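Local coordinates for protein hydrolase, alpha/beta hydrolase FOLD family (Staphylococcus aureus, PDB 2XMZ) that probably acts as the menaquinone-pathway lyase MenH, forming 2-succinyl-6-hydroxy-2,4-cyclohexadiene-1-carboxylate, on an alpha/beta hydrolase scaffold, at residues L203-Y217 with L231-G244. Numbering follows the deposited sequence. Where two conformers were deposited one is given.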
loop_
_atom_site.group_PDB
_atom_site.type_symbol
_atom_site.label_atom_id
_atom_site.label_comp_id
_atom_site.label_asym_id
_atom_site.label_seq_id
_atom_site.Cartn_x
_atom_site.Cartn_y
_atom_site.Cartn_z
ATOM N N LEU A 203 4.239 6.611 15.451
ATOM C CA LEU A 203 4.844 7.261 14.263
ATOM C C LEU A 203 6.180 7.936 14.548
ATOM O O LEU A 203 7.064 7.965 13.678
ATOM C CB LEU A 203 3.893 8.302 13.646
ATOM C CG LEU A 203 2.617 7.758 12.999
ATOM C CD1 LEU A 203 1.849 8.907 12.348
ATOM C CD2 LEU A 203 2.936 6.619 11.989
ATOM N N LYS A 204 6.309 8.501 15.751
ATOM C CA LYS A 204 7.542 9.135 16.180
ATOM C C LYS A 204 8.706 8.149 16.307
ATOM O O LYS A 204 9.852 8.559 16.332
ATOM C CB LYS A 204 7.359 9.933 17.489
ATOM C CG LYS A 204 6.947 9.121 18.695
ATOM C CD LYS A 204 6.719 10.051 19.879
ATOM C CE LYS A 204 5.641 9.539 20.784
ATOM N NZ LYS A 204 6.021 8.243 21.402
ATOM N N GLU A 205 8.404 6.854 16.347
ATOM C CA GLU A 205 9.440 5.844 16.433
ATOM C C GLU A 205 10.104 5.627 15.088
ATOM O O GLU A 205 11.174 5.069 15.024
ATOM C CB GLU A 205 8.857 4.517 16.909
ATOM C CG GLU A 205 7.997 4.636 18.158
ATOM C CD GLU A 205 7.674 3.277 18.734
ATOM O OE1 GLU A 205 6.924 3.211 19.723
ATOM O OE2 GLU A 205 8.159 2.272 18.175
ATOM N N ILE A 206 9.467 6.060 14.010
ATOM C CA ILE A 206 9.979 5.801 12.662
ATOM C C ILE A 206 11.063 6.829 12.384
ATOM O O ILE A 206 10.750 7.978 12.170
ATOM C CB ILE A 206 8.834 5.916 11.595
ATOM C CG1 ILE A 206 7.755 4.867 11.849
ATOM C CG2 ILE A 206 9.388 5.773 10.152
ATOM C CD1 ILE A 206 6.587 5.017 10.908
ATOM N N LYS A 207 12.329 6.420 12.389
ATOM C CA LYS A 207 13.428 7.376 12.263
ATOM C C LYS A 207 13.992 7.518 10.846
ATOM O O LYS A 207 14.800 8.411 10.605
ATOM C CB LYS A 207 14.587 7.029 13.213
ATOM C CG LYS A 207 14.207 6.670 14.642
ATOM C CD LYS A 207 13.427 7.766 15.340
ATOM C CE LYS A 207 13.168 7.347 16.778
ATOM N NZ LYS A 207 12.187 8.236 17.450
ATOM N N VAL A 208 13.597 6.633 9.927
ATOM C CA VAL A 208 14.183 6.611 8.584
ATOM C C VAL A 208 13.590 7.740 7.742
ATOM O O VAL A 208 12.490 8.212 8.032
ATOM C CB VAL A 208 14.011 5.218 7.879
ATOM C CG1 VAL A 208 14.793 4.131 8.648
ATOM C CG2 VAL A 208 12.545 4.834 7.710
ATOM N N PRO A 209 14.332 8.201 6.718
ATOM C CA PRO A 209 13.724 9.178 5.828
ATOM C C PRO A 209 12.405 8.642 5.268
ATOM O O PRO A 209 12.350 7.502 4.809
ATOM C CB PRO A 209 14.765 9.344 4.724
ATOM C CG PRO A 209 16.103 9.056 5.447
ATOM C CD PRO A 209 15.768 7.989 6.447
ATOM N N THR A 210 11.359 9.464 5.315
ATOM C CA THR A 210 10.005 9.042 4.915
ATOM C C THR A 210 9.426 10.047 3.926
ATOM O O THR A 210 9.451 11.272 4.176
ATOM C CB THR A 210 9.088 8.890 6.146
ATOM O OG1 THR A 210 9.626 7.879 7.006
ATOM C CG2 THR A 210 7.662 8.471 5.759
ATOM N N LEU A 211 8.954 9.547 2.782
ATOM C CA LEU A 211 8.233 10.385 1.833
ATOM C C LEU A 211 6.754 10.056 1.966
ATOM O O LEU A 211 6.379 8.914 1.902
ATOM C CB LEU A 211 8.672 10.111 0.392
ATOM C CG LEU A 211 7.928 10.866 -0.725
ATOM C CD1 LEU A 211 8.192 12.409 -0.682
ATOM C CD2 LEU A 211 8.295 10.289 -2.086
ATOM N N ILE A 212 5.927 11.075 2.165
ATOM C CA ILE A 212 4.477 10.892 2.244
ATOM C C ILE A 212 3.795 11.587 1.071
ATOM O O ILE A 212 4.055 12.767 0.794
ATOM C CB ILE A 212 3.923 11.401 3.596
ATOM C CG1 ILE A 212 4.556 10.611 4.752
ATOM C CG2 ILE A 212 2.397 11.331 3.611
ATOM C CD1 ILE A 212 4.604 11.351 6.102
ATOM N N LEU A 213 2.946 10.841 0.366
ATOM C CA LEU A 213 2.248 11.354 -0.804
ATOM C C LEU A 213 0.753 11.257 -0.553
ATOM O O LEU A 213 0.262 10.247 -0.038
ATOM C CB LEU A 213 2.627 10.562 -2.060
ATOM C CG LEU A 213 4.122 10.412 -2.373
ATOM C CD1 LEU A 213 4.352 9.502 -3.556
ATOM C CD2 LEU A 213 4.782 11.755 -2.624
ATOM N N ALA A 214 0.038 12.316 -0.906
ATOM C CA ALA A 214 -1.424 12.300 -0.893
ATOM C C ALA A 214 -1.905 13.035 -2.142
ATOM O O ALA A 214 -1.189 13.866 -2.683
ATOM C CB ALA A 214 -1.960 12.974 0.375
ATOM N N GLY A 215 -3.110 12.731 -2.598
ATOM C CA GLY A 215 -3.643 13.381 -3.777
ATOM C C GLY A 215 -4.497 14.545 -3.348
ATOM O O GLY A 215 -5.286 14.418 -2.435
ATOM N N GLU A 216 -4.321 15.675 -4.023
ATOM C CA GLU A 216 -4.979 16.934 -3.689
ATOM C C GLU A 216 -6.513 16.848 -3.628
ATOM O O GLU A 216 -7.124 17.451 -2.746
ATOM C CB GLU A 216 -4.494 17.988 -4.665
ATOM C CG GLU A 216 -5.392 19.166 -4.883
ATOM C CD GLU A 216 -4.701 20.208 -5.703
ATOM O OE1 GLU A 216 -3.947 21.003 -5.093
ATOM O OE2 GLU A 216 -4.898 20.215 -6.941
ATOM N N TYR A 217 -7.114 16.059 -4.530
ATOM C CA TYR A 217 -8.567 15.828 -4.518
ATOM C C TYR A 217 -8.996 14.933 -3.359
ATOM O O TYR A 217 -10.170 14.849 -3.045
ATOM C CB TYR A 217 -9.054 15.192 -5.824
ATOM C CG TYR A 217 -8.855 16.051 -7.047
ATOM C CD1 TYR A 217 -8.741 17.432 -6.947
ATOM C CD2 TYR A 217 -8.794 15.473 -8.311
ATOM C CE1 TYR A 217 -8.545 18.213 -8.074
ATOM C CE2 TYR A 217 -8.615 16.248 -9.440
ATOM C CZ TYR A 217 -8.487 17.609 -9.320
ATOM O OH TYR A 217 -8.303 18.362 -10.457
ATOM N N LEU A 231 4.477 14.000 12.653
ATOM C CA LEU A 231 4.809 13.069 13.725
ATOM C C LEU A 231 6.010 12.183 13.403
ATOM O O LEU A 231 6.716 11.752 14.305
ATOM C CB LEU A 231 3.589 12.195 14.059
ATOM C CG LEU A 231 2.475 12.957 14.829
ATOM C CD1 LEU A 231 1.194 12.117 14.975
ATOM C CD2 LEU A 231 2.969 13.445 16.187
ATOM N N ILE A 232 6.203 11.889 12.124
ATOM C CA ILE A 232 7.381 11.129 11.661
ATOM C C ILE A 232 8.515 12.149 11.531
ATOM O O ILE A 232 8.396 13.094 10.750
ATOM C CB ILE A 232 7.088 10.400 10.327
ATOM C CG1 ILE A 232 5.924 9.422 10.515
ATOM C CG2 ILE A 232 8.366 9.716 9.764
ATOM C CD1 ILE A 232 5.503 8.694 9.233
ATOM N N PRO A 233 9.594 11.996 12.335
ATOM C CA PRO A 233 10.549 13.103 12.471
ATOM C C PRO A 233 11.333 13.482 11.200
ATOM O O PRO A 233 11.582 14.673 10.981
ATOM C CB PRO A 233 11.509 12.611 13.566
ATOM C CG PRO A 233 11.353 11.150 13.588
ATOM C CD PRO A 233 9.931 10.879 13.234
ATOM N N ASN A 234 11.736 12.492 10.394
ATOM C CA ASN A 234 12.430 12.769 9.112
ATOM C C ASN A 234 11.526 12.475 7.909
ATOM O O ASN A 234 11.760 11.528 7.150
ATOM C CB ASN A 234 13.728 11.966 9.062
ATOM C CG ASN A 234 14.561 12.161 10.307
ATOM O OD1 ASN A 234 15.058 13.258 10.565
ATOM N ND2 ASN A 234 14.689 11.109 11.107
ATOM N N SER A 235 10.463 13.272 7.762
ATOM C CA SER A 235 9.433 13.013 6.741
ATOM C C SER A 235 9.345 14.199 5.777
ATOM O O SER A 235 9.634 15.321 6.162
ATOM C CB SER A 235 8.070 12.807 7.406
ATOM O OG SER A 235 7.700 13.979 8.113
ATOM N N LYS A 236 8.960 13.940 4.528
ATOM C CA LYS A 236 8.576 14.996 3.588
ATOM C C LYS A 236 7.193 14.637 3.116
ATOM O O LYS A 236 6.966 13.485 2.726
ATOM C CB LYS A 236 9.476 15.039 2.345
ATOM C CG LYS A 236 10.962 15.023 2.587
ATOM C CD LYS A 236 11.543 16.405 2.703
ATOM C CE LYS A 236 13.073 16.327 2.713
ATOM N NZ LYS A 236 13.630 17.138 3.819
ATOM N N CYS A 237 6.273 15.598 3.139
ATOM C CA CYS A 237 4.921 15.376 2.608
ATOM C C CYS A 237 4.743 16.116 1.291
ATOM O O CYS A 237 4.950 17.324 1.220
ATOM C CB CYS A 237 3.840 15.811 3.621
ATOM S SG CYS A 237 2.104 15.583 3.068
ATOM N N LYS A 238 4.375 15.392 0.240
ATOM C CA LYS A 238 4.124 16.013 -1.048
ATOM C C LYS A 238 2.707 15.763 -1.490
ATOM O O LYS A 238 2.253 14.612 -1.586
ATOM C CB LYS A 238 5.120 15.540 -2.120
ATOM C CG LYS A 238 6.565 15.824 -1.733
ATOM C CD LYS A 238 7.304 16.628 -2.778
ATOM C CE LYS A 238 8.673 17.082 -2.256
ATOM N NZ LYS A 238 9.534 15.919 -1.868
ATOM N N LEU A 239 2.021 16.863 -1.742
ATOM C CA LEU A 239 0.672 16.877 -2.272
ATOM C C LEU A 239 0.750 16.843 -3.785
ATOM O O LEU A 239 1.428 17.669 -4.387
ATOM C CB LEU A 239 -0.030 18.165 -1.847
ATOM C CG LEU A 239 -0.883 18.045 -0.595
ATOM C CD1 LEU A 239 -1.241 19.406 0.014
ATOM C CD2 LEU A 239 -2.135 17.286 -0.995
ATOM N N ILE A 240 0.048 15.900 -4.396
ATOM C CA ILE A 240 0.093 15.767 -5.838
ATOM C C ILE A 240 -1.160 16.389 -6.444
ATOM O O ILE A 240 -2.273 15.897 -6.222
ATOM C CB ILE A 240 0.302 14.289 -6.296
ATOM C CG1 ILE A 240 1.403 13.592 -5.454
ATOM C CG2 ILE A 240 0.600 14.225 -7.797
ATOM C CD1 ILE A 240 2.803 14.202 -5.571
ATOM N N SER A 241 -0.948 17.479 -7.185
ATOM C CA SER A 241 -2.006 18.237 -7.856
ATOM C C SER A 241 -2.946 17.367 -8.664
ATOM O O SER A 241 -2.516 16.444 -9.332
ATOM C CB SER A 241 -1.383 19.244 -8.827
ATOM O OG SER A 241 -0.568 20.165 -8.136
ATOM N N ALA A 242 -4.228 17.701 -8.621
ATOM C CA ALA A 242 -5.216 17.162 -9.560
ATOM C C ALA A 242 -5.320 15.638 -9.586
ATOM O O ALA A 242 -5.713 15.068 -10.601
ATOM C CB ALA A 242 -4.982 17.738 -10.988
ATOM N N THR A 243 -4.967 14.981 -8.477
ATOM C CA THR A 243 -5.148 13.535 -8.347
ATOM C C THR A 243 -5.945 13.182 -7.104
ATOM O O THR A 243 -5.947 13.928 -6.137
ATOM C CB THR A 243 -3.803 12.736 -8.290
ATOM O OG1 THR A 243 -2.978 13.252 -7.239
ATOM C CG2 THR A 243 -3.062 12.814 -9.613
ATOM N N GLY A 244 -6.597 12.023 -7.144
ATOM C CA GLY A 244 -7.268 11.476 -5.974
ATOM C C GLY A 244 -6.420 10.467 -5.232
ATOM O O GLY A 244 -5.201 10.647 -5.049
HETATM O O HOH W 1 11.631 9.654 10.209
#
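I232 lies among L203, I206, T210 and I212 where the two segments enter the sheet. With CG2 anti to the backbone N and CG1 beside it (chi1 -60°), I232 CG2 rests 3.5 Å from T210 OG1, while CG1 lies against L203 CB and CD1 reaches toward the methyl ends of I206 and I212. T210 OG1 itself donates to V208 O. Nearby, in one of two conformers, N234 ND2 donates to K207 O at 2.7 Å, from above the carbonyl plane and bent (138° at the hydrogen), and a water joins N234 N to the carbonyl oxygens of I206 and V208.

From here strands 210-215 and 235-240 run parallel, their axes 19° apart. K236 bonds through N to T210 O and through O to I212 N, and K238 likewise to I212 O and, at a longer 3.3 Å, to A214 N; I240 N then donates to A214 O. I212 extends CD1 to S235 CB, 4.0 Å away. At the C-terminal end of the strands, I240 O is gripped from opposite faces of its plane by E216 N and T243 OG1. The type II turn I240-T243 is also bound by E216, whose nearly extended chain brings OE2 to A242 N (3.1 Å), and A242 CA sits over the face of the Y217 ring, 3.7 Å from its centroid.

This is a right-handed beta-alpha-beta unit at the sheet's edge. Helix 219-231 covers the I212, A214, C237 and L239 face, helix 252-266 covers L211, K238 and I240, and strand 110-114 pairs with strand 210-215 on its other side.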